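Long-range contacts in phiAB6 tailspike (Unidentified phage, PDB 5JS4), which fragments the exopolysaccharide of the host bacterium Acinetobacter baumannii, working as a trimeric beta-helical tailspike of the phage: residues E356-L361 against V378-V383; I400-P405 against M428-D433; G488-G493 against G518-S523; A671-Q676 against V696-S701. All coordinates share one frame; numbering follows the deposited sequence.

Contact 1: residues E356-L361 against V378-V383; sequences EIDGYL and VKQALV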
loop_
_atom_site.group_PDB
_atom_site.type_symbol
_atom_site.label_atom_id
_atom_site.label_comp_id
_atom_site.label_asym_id
_atom_site.label_seq_id
_atom_site.Cartn_x
_atom_site.Cartn_y
_atom_site.Cartn_z
ATOM N N GLU A 356 3.873 -30.719 2.453
ATOM C CA GLU A 356 4.857 -30.120 3.346
ATOM C C GLU A 356 5.950 -29.463 2.520
ATOM O O GLU A 356 6.543 -30.098 1.645
ATOM C CB GLU A 356 5.460 -31.166 4.282
ATOM C CG GLU A 356 4.455 -31.695 5.288
ATOM C CD GLU A 356 5.017 -32.732 6.234
ATOM O OE1 GLU A 356 6.254 -32.874 6.321
ATOM O OE2 GLU A 356 4.202 -33.401 6.903
ATOM N N ILE A 357 6.202 -28.189 2.804
ATOM C CA ILE A 357 7.191 -27.397 2.077
ATOM C C ILE A 357 7.995 -26.573 3.083
ATOM O O ILE A 357 7.440 -26.052 4.047
ATOM C CB ILE A 357 6.512 -26.496 1.015
ATOM C CG1 ILE A 357 7.567 -25.750 0.194
ATOM C CG2 ILE A 357 5.520 -25.529 1.658
ATOM C CD1 ILE A 357 7.015 -25.026 -1.017
ATOM N N ASP A 358 9.305 -26.470 2.878
ATOM C CA ASP A 358 10.142 -25.726 3.812
ATOM C C ASP A 358 9.879 -24.223 3.709
ATOM O O ASP A 358 9.589 -23.696 2.629
ATOM C CB ASP A 358 11.623 -26.017 3.585
ATOM C CG ASP A 358 12.484 -25.537 4.737
ATOM O OD1 ASP A 358 12.457 -26.174 5.813
ATOM O OD2 ASP A 358 13.177 -24.519 4.572
ATOM N N GLY A 359 9.985 -23.534 4.839
ATOM C CA GLY A 359 9.710 -22.103 4.889
ATOM C C GLY A 359 10.741 -21.201 4.229
ATOM O O GLY A 359 10.429 -20.056 3.906
ATOM N N TYR A 360 11.965 -21.700 4.036
ATOM C CA TYR A 360 13.041 -20.903 3.435
ATOM C C TYR A 360 13.081 -21.073 1.919
ATOM O O TYR A 360 13.408 -22.149 1.417
ATOM C CB TYR A 360 14.398 -21.266 4.052
ATOM C CG TYR A 360 15.596 -20.543 3.449
ATOM C CD1 TYR A 360 15.606 -19.156 3.300
ATOM C CD2 TYR A 360 16.724 -21.250 3.045
ATOM C CE1 TYR A 360 16.703 -18.498 2.758
ATOM C CE2 TYR A 360 17.823 -20.601 2.504
ATOM C CZ TYR A 360 17.813 -19.227 2.363
ATOM O OH TYR A 360 18.913 -18.588 1.825
ATOM N N LEU A 361 12.745 -19.994 1.208
ATOM C CA LEU A 361 12.730 -19.940 -0.261
ATOM C C LEU A 361 11.626 -20.794 -0.877
ATOM O O LEU A 361 11.823 -21.975 -1.171
ATOM C CB LEU A 361 14.091 -20.309 -0.866
ATOM C CG LEU A 361 15.303 -19.498 -0.403
ATOM C CD1 LEU A 361 16.509 -19.861 -1.255
ATOM C CD2 LEU A 361 15.046 -17.999 -0.448
ATOM N N VAL A 378 3.702 -25.675 6.295
ATOM C CA VAL A 378 5.021 -25.059 6.220
ATOM C C VAL A 378 5.910 -25.682 7.284
ATOM O O VAL A 378 5.541 -25.714 8.455
ATOM C CB VAL A 378 4.959 -23.538 6.455
ATOM C CG1 VAL A 378 6.350 -22.926 6.343
ATOM C CG2 VAL A 378 4.004 -22.879 5.467
ATOM N N LYS A 379 7.074 -26.173 6.873
ATOM C CA LYS A 379 8.047 -26.728 7.808
ATOM C C LYS A 379 9.080 -25.667 8.170
ATOM O O LYS A 379 9.400 -24.788 7.362
ATOM C CB LYS A 379 8.715 -27.976 7.223
ATOM C CG LYS A 379 7.745 -29.069 6.782
ATOM C CD LYS A 379 6.878 -29.619 7.908
ATOM C CE LYS A 379 7.648 -30.568 8.810
ATOM N NZ LYS A 379 6.794 -31.107 9.908
ATOM N N GLN A 380 9.587 -25.755 9.398
ATOM C CA GLN A 380 10.449 -24.730 9.984
ATOM C C GLN A 380 9.749 -23.360 9.946
ATOM O O GLN A 380 8.560 -23.288 10.247
ATOM C CB GLN A 380 11.840 -24.746 9.332
ATOM C CG GLN A 380 12.572 -26.066 9.546
ATOM C CD GLN A 380 12.648 -26.451 11.018
ATOM O OE1 GLN A 380 13.018 -25.633 11.865
ATOM N NE2 GLN A 380 12.285 -27.692 11.332
ATOM N N ALA A 381 10.454 -22.288 9.589
ATOM C CA ALA A 381 9.865 -20.947 9.625
ATOM C C ALA A 381 9.978 -20.249 8.276
ATOM O O ALA A 381 10.880 -20.536 7.489
ATOM C CB ALA A 381 10.529 -20.109 10.706
ATOM N N LEU A 382 9.054 -19.329 8.015
ATOM C CA LEU A 382 9.088 -18.555 6.778
ATOM C C LEU A 382 10.345 -17.700 6.694
ATOM O O LEU A 382 10.786 -17.124 7.688
ATOM C CB LEU A 382 7.888 -17.612 6.670
ATOM C CG LEU A 382 6.471 -18.151 6.830
ATOM C CD1 LEU A 382 5.475 -17.016 6.638
ATOM C CD2 LEU A 382 6.204 -19.271 5.844
ATOM N N VAL A 383 10.910 -17.630 5.498
ATOM C CA VAL A 383 11.869 -16.588 5.139
ATOM C C VAL A 383 12.035 -16.635 3.620
ATOM O O VAL A 383 12.377 -17.675 3.057
ATOM C CB VAL A 383 13.214 -16.705 5.911
ATOM C CG1 VAL A 383 13.627 -18.158 6.105
ATOM C CG2 VAL A 383 14.313 -15.893 5.233
HETATM O O HOH W 1 4.369 -32.356 9.520
#
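G359 and V383 meet at a corner of the right-handed parallel beta-helix, where successive coils of the pectate lyase-like domain turn from one face to the next. Backbone hydrogen bonds run through the turn: K379 N to I357 O and G359 N to K379 O on the strand side, then V383 N to G359 O (2.9 Å) and L361 N to V383 O. The register slips by two residues between the pairs D358–K379 and Y360–V383, a beta bulge. There the backbones come close, and G359 CA makes a CA-H...O contact with A381 O at 3.3 Å. An Asx turn, Y360 N to D358 OD2, holds the bend from within.

At the E356 end, charge is paired through water. E356 OE1 and K379 NZ stay 4.0 Å apart; water 1 bridges E356 OE2 and NZ, while T328 also binds OE2. K379 bends at chi2 and chi3 (-61° and -76°), which brings its CD and CE to E356 OE1, the two chains crossing.

Apolar packing closes the other end. Y360, whose hydroxyl is hydrogen-bonded to Y393 of the second subunit, has L361 CG over one ring face, and its CD1 touches V383 CG1 at 3.6 Å.

Contact 2: residues I400-P405 against M428-D433; sequences IYCEDP and MIFDRD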
loop_
_atom_site.group_PDB
_atom_site.type_symbol
_atom_site.label_atom_id
_atom_site.label_comp_id
_atom_site.label_asym_id
_atom_site.label_seq_id
_atom_site.Cartn_x
_atom_site.Cartn_y
_atom_site.Cartn_z
ATOM N N ILE A 400 -3.347 -22.700 5.540
ATOM C CA ILE A 400 -1.894 -22.658 5.682
ATOM C C ILE A 400 -1.544 -22.790 7.162
ATOM O O ILE A 400 -2.047 -22.031 7.990
ATOM C CB ILE A 400 -1.310 -21.340 5.129
ATOM C CG1 ILE A 400 -1.726 -21.141 3.667
ATOM C CG2 ILE A 400 0.208 -21.334 5.255
ATOM C CD1 ILE A 400 -1.471 -19.748 3.129
ATOM N N TYR A 401 -0.681 -23.752 7.483
ATOM C CA TYR A 401 -0.280 -24.020 8.862
ATOM C C TYR A 401 1.240 -23.994 9.002
ATOM O O TYR A 401 1.944 -24.683 8.265
ATOM C CB TYR A 401 -0.817 -25.380 9.318
ATOM C CG TYR A 401 -0.305 -25.815 10.677
ATOM C CD1 TYR A 401 -0.401 -24.972 11.780
ATOM C CD2 TYR A 401 0.268 -27.072 10.862
ATOM C CE1 TYR A 401 0.064 -25.363 13.025
ATOM C CE2 TYR A 401 0.734 -27.473 12.105
ATOM C CZ TYR A 401 0.629 -26.614 13.183
ATOM O OH TYR A 401 1.089 -27.000 14.421
ATOM N N CYS A 402 1.729 -23.197 9.951
ATOM C CA CYS A 402 3.156 -23.126 10.268
ATOM C C CYS A 402 3.369 -23.308 11.769
ATOM O O CYS A 402 3.077 -22.412 12.564
ATOM C CB CYS A 402 3.747 -21.792 9.803
ATOM S SG CYS A 402 5.501 -21.575 10.182
ATOM N N GLU A 403 3.883 -24.476 12.144
ATOM C CA GLU A 403 4.128 -24.818 13.543
ATOM C C GLU A 403 5.344 -24.080 14.106
ATOM O O GLU A 403 5.306 -23.591 15.240
ATOM C CB GLU A 403 4.335 -26.333 13.672
ATOM C CG GLU A 403 4.524 -26.831 15.100
ATOM C CD GLU A 403 4.839 -28.317 15.184
ATOM O OE1 GLU A 403 4.993 -28.972 14.132
ATOM O OE2 GLU A 403 4.937 -28.836 16.316
ATOM N N ASP A 404 6.413 -24.016 13.312
ATOM C CA ASP A 404 7.703 -23.457 13.734
ATOM C C ASP A 404 8.146 -24.076 15.065
ATOM O O ASP A 404 8.360 -23.364 16.042
ATOM C CB ASP A 404 7.622 -21.922 13.831
ATOM C CG ASP A 404 8.990 -21.259 14.002
ATOM O OD1 ASP A 404 10.033 -21.938 13.878
ATOM O OD2 ASP A 404 9.027 -20.038 14.259
ATOM N N PRO A 405 8.290 -25.414 15.100
ATOM C CA PRO A 405 8.546 -26.108 16.369
ATOM C C PRO A 405 9.803 -25.655 17.119
ATOM O O PRO A 405 9.840 -25.743 18.348
ATOM C CB PRO A 405 8.666 -27.580 15.949
ATOM C CG PRO A 405 8.993 -27.550 14.498
ATOM C CD PRO A 405 8.284 -26.344 13.957
ATOM N N MET A 428 -5.326 -19.198 8.179
ATOM C CA MET A 428 -3.907 -19.413 8.466
ATOM C C MET A 428 -3.673 -19.539 9.965
ATOM O O MET A 428 -4.225 -18.765 10.748
ATOM C CB MET A 428 -3.070 -18.251 7.934
ATOM C CG MET A 428 -3.240 -17.990 6.449
ATOM S SD MET A 428 -2.173 -16.672 5.846
ATOM C CE MET A 428 -0.556 -17.429 5.949
ATOM N N ILE A 429 -2.848 -20.510 10.354
ATOM C CA ILE A 429 -2.445 -20.680 11.745
ATOM C C ILE A 429 -0.925 -20.701 11.847
ATOM O O ILE A 429 -0.268 -21.572 11.275
ATOM C CB ILE A 429 -2.999 -21.986 12.355
ATOM C CG1 ILE A 429 -4.529 -21.988 12.323
ATOM C CG2 ILE A 429 -2.502 -22.157 13.790
ATOM C CD1 ILE A 429 -5.157 -23.315 12.704
ATOM N N PHE A 430 -0.390 -19.722 12.570
ATOM C CA PHE A 430 0.995 -19.716 13.009
ATOM C C PHE A 430 0.986 -20.019 14.502
ATOM O O PHE A 430 0.439 -19.247 15.282
ATOM C CB PHE A 430 1.626 -18.340 12.780
ATOM C CG PHE A 430 1.727 -17.945 11.331
ATOM C CD1 PHE A 430 2.853 -18.273 10.588
ATOM C CD2 PHE A 430 0.708 -17.226 10.718
ATOM C CE1 PHE A 430 2.959 -17.903 9.257
ATOM C CE2 PHE A 430 0.807 -16.855 9.386
ATOM C CZ PHE A 430 1.934 -17.195 8.654
ATOM N N ASP A 431 1.574 -21.140 14.911
ATOM C CA ASP A 431 1.630 -21.466 16.342
ATOM C C ASP A 431 2.506 -20.474 17.107
ATOM O O ASP A 431 2.335 -20.297 18.313
ATOM C CB ASP A 431 2.149 -22.890 16.571
ATOM C CG ASP A 431 1.129 -23.959 16.221
ATOM O OD1 ASP A 431 -0.066 -23.642 16.037
ATOM O OD2 ASP A 431 1.532 -25.134 16.126
ATOM N N ARG A 432 3.448 -19.838 16.415
ATOM C CA ARG A 432 4.374 -18.919 17.064
ATOM C C ARG A 432 4.417 -17.551 16.363
ATOM O O ARG A 432 3.359 -16.961 16.129
ATOM C CB ARG A 432 5.743 -19.591 17.220
ATOM C CG ARG A 432 5.674 -20.827 18.112
ATOM C CD ARG A 432 7.026 -21.489 18.294
ATOM N NE ARG A 432 6.981 -22.525 19.325
ATOM C CZ ARG A 432 6.435 -23.733 19.179
ATOM N NH1 ARG A 432 6.456 -24.586 20.200
ATOM N NH2 ARG A 432 5.866 -24.107 18.034
ATOM N N ASP A 433 5.606 -17.047 16.032
ATOM C CA ASP A 433 5.792 -15.616 15.755
ATOM C C ASP A 433 6.037 -15.307 14.283
ATOM O O ASP A 433 6.737 -16.044 13.590
ATOM C CB ASP A 433 6.961 -15.072 16.580
ATOM C CG ASP A 433 6.780 -15.285 18.072
ATOM O OD1 ASP A 433 5.677 -15.684 18.505
ATOM O OD2 ASP A 433 7.751 -15.043 18.816
HETATM O O HOH W 2 4.414 -20.111 13.663
HETATM O O HOH W 3 5.497 -27.025 18.445
HETATM O O HOH W 4 6.795 -18.821 13.078
HETATM O O HOH W 5 8.373 -18.115 16.204
#
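Y401 has its CG opposite the backbone N (chi1 173°) and D431 has its CG opposite the carbonyl carbon (chi1 -74°), and these two settings bring phenol and carboxylate together across neighbouring coils of the beta-helix. Y401 OH donates to D431 OD2 at 2.6 Å, arriving on the syn side but 31° out of the carboxylate plane, while D431 OD1 lies in plane at the ring edge.

Three parallel bridges, I400–M428 to C402–F430, stack the coils through I429 N to I400 O, C402 N to I429 O and D431 N to C402 O. On the inner face I400 and M428 lie side by side, CD1 to CE 3.8 Å, and C402 CB rests 3.7 Å from F430 CD1.

Beyond the strands R432 stretches out from CG to NE, and its NH2 reaches E403 O (2.9 Å) at the guanidinium edge. Water 3 joins the same NH2 to E403 OE2. D404, held by the backbone of R408 and V409, is tied through waters 4 and 5 to D433.

The turns are thus joined by a carbonyl–guanidinium bond, the Y401–D431 bond and bridging waters, the strands by backbone bonds and apolar contact; the short phenol bond probably helps stabilise the negative charge of D431.

Contact 3: residues G488-G493 against G518-S523; sequences GNSFTG and GGVSVS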
loop_
_atom_site.group_PDB
_atom_site.type_symbol
_atom_site.label_atom_id
_atom_site.label_comp_id
_atom_site.label_asym_id
_atom_site.label_seq_id
_atom_site.Cartn_x
_atom_site.Cartn_y
_atom_site.Cartn_z
ATOM N N GLY A 488 3.866 -2.849 15.752
ATOM C CA GLY A 488 4.694 -2.416 14.635
ATOM C C GLY A 488 4.074 -2.604 13.263
ATOM O O GLY A 488 4.757 -2.472 12.255
ATOM N N ASN A 489 2.771 -2.873 13.220
ATOM C CA ASN A 489 2.121 -3.293 11.985
ATOM C C ASN A 489 1.566 -2.149 11.151
ATOM O O ASN A 489 1.399 -1.026 11.631
ATOM C CB ASN A 489 1.005 -4.280 12.310
ATOM C CG ASN A 489 1.531 -5.530 12.985
ATOM O OD1 ASN A 489 2.331 -6.264 12.404
ATOM N ND2 ASN A 489 1.106 -5.768 14.221
ATOM N N SER A 490 1.298 -2.463 9.888
ATOM C CA SER A 490 0.651 -1.550 8.960
ATOM C C SER A 490 -0.673 -2.173 8.542
ATOM O O SER A 490 -0.689 -3.162 7.812
ATOM C CB SER A 490 1.529 -1.337 7.728
ATOM O OG SER A 490 2.796 -0.811 8.074
ATOM N N PHE A 491 -1.773 -1.603 9.028
ATOM C CA PHE A 491 -3.114 -2.030 8.648
ATOM C C PHE A 491 -3.632 -1.017 7.636
ATOM O O PHE A 491 -4.436 -0.138 7.957
ATOM C CB PHE A 491 -4.022 -2.099 9.878
ATOM C CG PHE A 491 -3.457 -2.917 11.006
ATOM C CD1 PHE A 491 -3.279 -4.290 10.866
ATOM C CD2 PHE A 491 -3.113 -2.321 12.213
ATOM C CE1 PHE A 491 -2.761 -5.047 11.908
ATOM C CE2 PHE A 491 -2.607 -3.075 13.257
ATOM C CZ PHE A 491 -2.426 -4.440 13.102
ATOM N N THR A 492 -3.150 -1.135 6.403
ATOM C CA THR A 492 -3.283 -0.052 5.432
ATOM C C THR A 492 -4.147 -0.384 4.216
ATOM O O THR A 492 -4.037 0.261 3.178
ATOM C CB THR A 492 -1.892 0.442 4.997
ATOM O OG1 THR A 492 -1.115 -0.664 4.524
ATOM C CG2 THR A 492 -1.181 1.087 6.171
ATOM N N GLY A 493 -5.027 -1.368 4.362
ATOM C CA GLY A 493 -6.099 -1.594 3.398
ATOM C C GLY A 493 -7.424 -1.656 4.128
ATOM O O GLY A 493 -7.467 -1.873 5.341
ATOM N N GLY A 518 -1.057 -3.167 17.930
ATOM C CA GLY A 518 -0.224 -2.010 17.650
ATOM C C GLY A 518 0.084 -1.828 16.181
ATOM O O GLY A 518 0.446 -2.780 15.480
ATOM N N GLY A 519 -0.052 -0.591 15.719
ATOM C CA GLY A 519 0.305 -0.238 14.361
ATOM C C GLY A 519 -0.382 1.013 13.865
ATOM O O GLY A 519 -1.124 1.678 14.595
ATOM N N VAL A 520 -0.101 1.332 12.611
ATOM C CA VAL A 520 -0.787 2.396 11.904
ATOM C C VAL A 520 -1.946 1.756 11.150
ATOM O O VAL A 520 -1.806 0.657 10.613
ATOM C CB VAL A 520 0.171 3.158 10.952
ATOM C CG1 VAL A 520 0.714 2.262 9.843
ATOM C CG2 VAL A 520 -0.511 4.382 10.360
ATOM N N SER A 521 -3.092 2.430 11.139
ATOM C CA SER A 521 -4.265 1.951 10.423
ATOM C C SER A 521 -4.735 3.061 9.492
ATOM O O SER A 521 -4.980 4.180 9.934
ATOM C CB SER A 521 -5.367 1.553 11.405
ATOM O OG SER A 521 -6.404 0.836 10.756
ATOM N N VAL A 522 -4.823 2.748 8.201
ATOM C CA VAL A 522 -5.212 3.723 7.185
ATOM C C VAL A 522 -6.281 3.123 6.285
ATOM O O VAL A 522 -6.051 2.106 5.636
ATOM C CB VAL A 522 -4.011 4.138 6.310
ATOM C CG1 VAL A 522 -4.430 5.144 5.237
ATOM C CG2 VAL A 522 -2.897 4.710 7.174
ATOM N N SER A 523 -7.447 3.757 6.268
ATOM C CA SER A 523 -8.515 3.405 5.343
ATOM C C SER A 523 -9.494 4.563 5.288
ATOM O O SER A 523 -9.309 5.571 5.964
ATOM C CB SER A 523 -9.242 2.138 5.798
ATOM O OG SER A 523 -10.134 2.424 6.858
HETATM O O HOH W 6 -6.151 2.158 2.905
#
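F491 lies along the G518–S523 strand, its ring reaching back toward G518 on the face that also carries N489 and S521. Its CB sits 3.6 Å from V520 O and also near S521 OG, which is hydrogen-bonded to T505 O. CG and CD2 continue past the same V520 carbonyl, CE2 comes 3.8 Å from G518 O, and CZ stays near that oxygen. The chi1 of -52° places CG opposite the carbonyl carbon and beside the backbone N, and the ring runs back along the strand from there. G519 CA passes close to N489 O (3.0 Å) and beside the F491 ring.

The frame is a pair of parallel strands, one coil against the next in the beta-helix. F491 N binds V520 O (2.8 Å), V522 N binds F491 O, and V520 N binds N489 O. G518 O takes N489 N and, weakly, N489 ND2; that amide is held chiefly by C459 and V456.

V520 packs on S523 of the second subunit, and V522 on V522 of the second and V520 of the third, while V522 CG2 meets T492 CG2 at 4.1 Å. Water 6 donates to T492 O and V522 O where direct pairing stops.

The chemistry is thus divided: backbone bonds join the coils, the F491 ring packs among N489 and S521 on one face, and V520 and V522 meet the other subunits.

Contact 4: residues A671-Q676 against V696-S701; sequences ATHGIQ and VFWRDS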
loop_
_atom_site.group_PDB
_atom_site.type_symbol
_atom_site.label_atom_id
_atom_site.label_comp_id
_atom_site.label_asym_id
_atom_site.label_seq_id
_atom_site.Cartn_x
_atom_site.Cartn_y
_atom_site.Cartn_z
ATOM N N ALA A 671 -11.751 50.700 47.489
ATOM C CA ALA A 671 -10.453 51.341 47.620
ATOM C C ALA A 671 -9.925 51.679 46.239
ATOM O O ALA A 671 -10.348 51.094 45.243
ATOM C CB ALA A 671 -9.484 50.436 48.357
ATOM N N THR A 672 -8.978 52.609 46.204
ATOM C CA THR A 672 -8.410 53.119 44.963
ATOM C C THR A 672 -6.946 52.724 44.903
ATOM O O THR A 672 -6.230 52.878 45.890
ATOM C CB THR A 672 -8.532 54.650 44.927
ATOM O OG1 THR A 672 -9.920 55.008 44.971
ATOM C CG2 THR A 672 -7.887 55.240 43.668
ATOM N N HIS A 673 -6.507 52.215 43.755
ATOM C CA HIS A 673 -5.120 51.762 43.595
ATOM C C HIS A 673 -4.288 52.632 42.666
ATOM O O HIS A 673 -4.798 53.317 41.782
ATOM C CB HIS A 673 -5.047 50.305 43.109
ATOM C CG HIS A 673 -5.837 50.031 41.863
ATOM N ND1 HIS A 673 -5.341 50.242 40.596
ATOM C CD2 HIS A 673 -7.090 49.549 41.698
ATOM C CE1 HIS A 673 -6.255 49.909 39.704
ATOM N NE2 HIS A 673 -7.329 49.487 40.346
ATOM N N GLY A 674 -2.988 52.594 42.911
ATOM C CA GLY A 674 -1.983 53.075 41.977
ATOM C C GLY A 674 -0.846 52.075 42.009
ATOM O O GLY A 674 -0.769 51.249 42.923
ATOM N N ILE A 675 0.035 52.136 41.017
ATOM C CA ILE A 675 1.168 51.222 40.970
ATOM C C ILE A 675 2.506 51.946 40.868
ATOM O O ILE A 675 2.579 53.145 40.593
ATOM C CB ILE A 675 1.039 50.174 39.844
ATOM C CG1 ILE A 675 0.781 50.836 38.490
ATOM C CG2 ILE A 675 -0.070 49.176 40.172
ATOM C CD1 ILE A 675 1.056 49.924 37.313
ATOM N N GLN A 676 3.557 51.184 41.143
ATOM C CA GLN A 676 4.937 51.636 40.982
ATOM C C GLN A 676 5.759 50.430 40.572
ATOM O O GLN A 676 5.621 49.359 41.156
ATOM C CB GLN A 676 5.467 52.194 42.294
ATOM C CG GLN A 676 6.889 52.729 42.224
ATOM C CD GLN A 676 7.350 53.227 43.569
ATOM O OE1 GLN A 676 7.634 52.429 44.462
ATOM N NE2 GLN A 676 7.399 54.541 43.739
ATOM N N VAL A 696 1.638 47.619 44.363
ATOM C CA VAL A 696 0.269 48.110 44.341
ATOM C C VAL A 696 0.026 48.857 45.644
ATOM O O VAL A 696 0.302 48.327 46.724
ATOM C CB VAL A 696 -0.744 46.959 44.221
ATOM C CG1 VAL A 696 -2.168 47.502 44.148
ATOM C CG2 VAL A 696 -0.435 46.102 43.006
ATOM N N PHE A 697 -0.473 50.083 45.530
ATOM C CA PHE A 697 -0.801 50.942 46.664
ATOM C C PHE A 697 -2.313 51.075 46.716
ATOM O O PHE A 697 -2.931 51.400 45.705
ATOM C CB PHE A 697 -0.204 52.342 46.484
ATOM C CG PHE A 697 1.304 52.386 46.494
ATOM C CD1 PHE A 697 2.039 51.885 45.426
ATOM C CD2 PHE A 697 1.985 52.962 47.560
ATOM C CE1 PHE A 697 3.427 51.940 45.433
ATOM C CE2 PHE A 697 3.369 53.026 47.566
ATOM C CZ PHE A 697 4.086 52.508 46.505
ATOM N N TRP A 698 -2.901 50.832 47.885
ATOM C CA TRP A 698 -4.347 50.927 48.078
ATOM C C TRP A 698 -4.700 52.027 49.066
ATOM O O TRP A 698 -4.117 52.100 50.148
ATOM C CB TRP A 698 -4.894 49.617 48.631
ATOM C CG TRP A 698 -4.928 48.474 47.675
ATOM C CD1 TRP A 698 -4.086 47.402 47.640
ATOM C CD2 TRP A 698 -5.881 48.267 46.630
ATOM N NE1 TRP A 698 -4.453 46.539 46.639
ATOM C CE2 TRP A 698 -5.550 47.052 45.996
ATOM C CE3 TRP A 698 -6.986 48.991 46.165
ATOM C CZ2 TRP A 698 -6.285 46.541 44.927
ATOM C CZ3 TRP A 698 -7.713 48.485 45.099
ATOM C CH2 TRP A 698 -7.362 47.276 44.492
ATOM N N ARG A 699 -5.682 52.853 48.715
ATOM C CA ARG A 699 -6.116 53.949 49.576
ATOM C C ARG A 699 -7.639 54.041 49.670
ATOM O O ARG A 699 -8.352 53.688 48.727
ATOM C CB ARG A 699 -5.540 55.277 49.083
ATOM C CG ARG A 699 -4.020 55.329 49.139
ATOM C CD ARG A 699 -3.468 56.642 48.615
ATOM N NE ARG A 699 -2.004 56.622 48.573
ATOM C CZ ARG A 699 -1.275 56.083 47.597
ATOM N NH1 ARG A 699 -1.847 55.510 46.543
ATOM N NH2 ARG A 699 0.055 56.124 47.671
ATOM N N ASP A 700 -8.122 54.524 50.813
ATOM C CA ASP A 700 -9.561 54.744 51.018
ATOM C C ASP A 700 -10.002 56.088 50.427
ATOM O O ASP A 700 -9.198 56.798 49.822
ATOM C CB ASP A 700 -9.934 54.626 52.510
ATOM C CG ASP A 700 -9.257 55.671 53.391
ATOM O OD1 ASP A 700 -8.877 56.750 52.896
ATOM O OD2 ASP A 700 -9.115 55.407 54.604
ATOM N N SER A 701 -11.278 56.433 50.604
ATOM C CA SER A 701 -11.842 57.655 50.022
ATOM C C SER A 701 -11.241 58.948 50.588
ATOM O O SER A 701 -11.355 60.005 49.966
ATOM C CB SER A 701 -13.364 57.672 50.192
ATOM O OG SER A 701 -13.723 57.591 51.558
HETATM O O HOH W 7 -4.544 55.227 45.632
HETATM O O HOH W 8 -10.846 55.090 47.541
#
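H673 and W698 form the first shell, side by side on one face of an antiparallel strand pair in the C-terminal part of the tailspike. H673 CB lies over the tryptophan's six-membered ring, 3.9 Å from its centroid, a CH-pi contact. The imidazole turns its edge toward the same indole, an offset edge-to-face pair with planes at 76° and H673 CD2 3.6 Å from W698 CH2. Chi1 of 54° puts H673 CG between its own N and carbonyl carbon, which brings the imidazole across to the indole. A671 CB adds a touch at W698 CE3 (3.6 Å), and V696 CG1 lies over the indole on the same side as H673 CB.

The backbone fixes these positions. T672 and R699 form one hydrogen-bonded pair, with T672 N to R699 O at 2.8 Å, and G674 and F697 the other; H673–W698 falls between them as a non-hydrogen-bonded pair. On the opposite face F697 lies across Q676, CE1 to CB 3.8 Å, with G674 O in the plane of its ring at the edge.

Further out, F711 meets W698 edge to face, and V656 packs on H673 and W698. Water 7 links T672 O with R699 NH1, which also binds G668 O of the second subunit; Q676 NE2 binds G666 O there.

H673 and W698 are therefore held by packing within the chain, while R699 and Q676, beside F697, carry hydrogen bonds to the second subunit.

How the contacts relate
Contacts 1 and 2 are neighbours, with centres 10 Å apart: strands 374-379 and 398-402 lie side by side in one parallel sheet of the beta-helix, V378 N probably bonds Y401 O, and L382 packs on F430. Both are partly buried and combine apolar packing with water-bridged polar groups. Contact 3, about 22 Å from contact 2 centre to centre, is the buried one; its strands are also parallel, but its V520 and V522 pack against two other subunits. Contact 4 stands apart, about 64 Å from contact 3 between centres, on antiparallel strands with aromatic packing. Contacts 1, 3 and 4 all reach a second subunit, among others by a tyrosine pair, valine packing and side-chain hydrogen bonds; 3 and 4 also touch the third, contact 2 neither.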